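PDB 1AE9: integrase from Enterobacteria phage lambda, which recombines phage and host DNA at specific sites, inserting the phage genome into the bacterial chromosome and, together with excisionase, cutting it out again. Local coordinates for residues E102-S105 with S106-S110. Residues are numbered along the deposited sequence; the frame is centred on the assembly and turned at random.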
loop_
_atom_site.group_PDB
_atom_site.type_symbol
_atom_site.label_atom_id
_atom_site.label_comp_id
_atom_site.label_asym_id
_atom_site.label_seq_id
_atom_site.Cartn_x
_atom_site.Cartn_y
_atom_site.Cartn_z
ATOM N N GLU A 102 12.687 -1.364 11.638
ATOM C CA GLU A 102 11.241 -1.455 11.471
ATOM C C GLU A 102 10.877 -2.516 10.436
ATOM O O GLU A 102 11.662 -2.809 9.531
ATOM C CB GLU A 102 10.686 -0.120 10.974
ATOM C CG GLU A 102 11.333 1.104 11.571
ATOM C CD GLU A 102 11.123 2.337 10.712
ATOM O OE1 GLU A 102 11.762 2.446 9.634
ATOM O OE2 GLU A 102 10.308 3.192 11.114
ATOM N N PRO A 103 9.669 -3.093 10.547
ATOM C CA PRO A 103 9.220 -4.111 9.596
ATOM C C PRO A 103 9.045 -3.435 8.231
ATOM O O PRO A 103 8.825 -2.221 8.159
ATOM C CB PRO A 103 7.853 -4.513 10.151
ATOM C CG PRO A 103 7.950 -4.185 11.607
ATOM C CD PRO A 103 8.665 -2.880 11.601
ATOM N N LEU A 104 9.155 -4.209 7.155
ATOM C CA LEU A 104 8.980 -3.675 5.803
ATOM C C LEU A 104 7.675 -4.214 5.217
ATOM O O LEU A 104 7.151 -5.224 5.680
ATOM C CB LEU A 104 10.159 -4.093 4.914
ATOM C CG LEU A 104 11.523 -3.513 5.283
ATOM C CD1 LEU A 104 12.600 -4.323 4.653
ATOM C CD2 LEU A 104 11.613 -2.078 4.840
ATOM N N SER A 105 7.107 -3.497 4.258
ATOM C CA SER A 105 5.880 -3.952 3.609
ATOM C C SER A 105 6.265 -4.496 2.234
ATOM O O SER A 105 7.320 -4.136 1.692
ATOM C CB SER A 105 4.896 -2.797 3.429
ATOM O OG SER A 105 5.392 -1.854 2.491
ATOM N N SER A 106 5.399 -5.324 1.656
ATOM C CA SER A 106 5.638 -5.894 0.332
ATOM C C SER A 106 5.844 -4.806 -0.724
ATOM O O SER A 106 6.697 -4.932 -1.609
ATOM C CB SER A 106 4.448 -6.758 -0.078
ATOM O OG SER A 106 4.195 -7.752 0.891
ATOM N N GLY A 107 5.053 -3.741 -0.626
ATOM C CA GLY A 107 5.152 -2.647 -1.574
ATOM C C GLY A 107 6.514 -1.987 -1.581
ATOM O O GLY A 107 7.060 -1.684 -2.640
ATOM N N THR A 108 7.062 -1.761 -0.396
ATOM C CA THR A 108 8.366 -1.135 -0.272
ATOM C C THR A 108 9.464 -2.025 -0.862
ATOM O O THR A 108 10.325 -1.552 -1.605
ATOM C CB THR A 108 8.658 -0.812 1.202
ATOM O OG1 THR A 108 7.663 0.104 1.680
ATOM C CG2 THR A 108 10.028 -0.194 1.367
ATOM N N VAL A 109 9.419 -3.312 -0.550
ATOM C CA VAL A 109 10.417 -4.247 -1.058
ATOM C C VAL A 109 10.368 -4.295 -2.579
ATOM O O VAL A 109 11.397 -4.178 -3.237
ATOM C CB VAL A 109 10.207 -5.661 -0.473
ATOM C CG1 VAL A 109 11.183 -6.646 -1.094
ATOM C CG2 VAL A 109 10.392 -5.629 1.036
ATOM N N SER A 110 9.166 -4.436 -3.134
ATOM C CA SER A 110 8.980 -4.484 -4.583
ATOM C C SER A 110 9.471 -3.211 -5.265
ATOM O O SER A 110 10.128 -3.269 -6.311
ATOM C CB SER A 110 7.503 -4.688 -4.919
ATOM O OG SER A 110 7.030 -5.919 -4.399
HETATM O O HOH W 1 7.758 -0.646 4.408
#
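The hydroxyls of Ser105 and Thr108 come together at the start of helix 106-120, with Ser105 in the N-cap position. Ser105 OG sits between its own backbone N and carbonyl carbon (chi1 68°), which holds it at the amino end of the first turn: it lies 3.1 Å from Thr108 OG1 and 3.3 Å from Thr108 N. Water 1 ties the two residues together from the loop side. It accepts from Ser105 N, with 2.9 Å between that nitrogen and the water O. A second hydrogen bond, 2.8 Å from the water O to Thr108 OG1, links the threonine hydroxyl to the backbone of the cap residue. Thr108 CB points toward the incoming loop. The first helical i to i+4 bond runs from Val109 N to Ser105 O (3.2 Å). One residue on, Ser106 O takes two donors, Ser110 N and Ser110 OG, the hydroxyl approaching from above the carbonyl plane. Apolar contact is light: Leu104 CB meets Val109 CG2 at 4.2 Å. Trp22 of helix 21-33 touches Leu104, Thr108 and Val109 alike, while Val109 also reaches Val37 and Cys41, seating this N-terminal turn of the catalytic domain's helix 106-120 against helices 21-33 and 37-42.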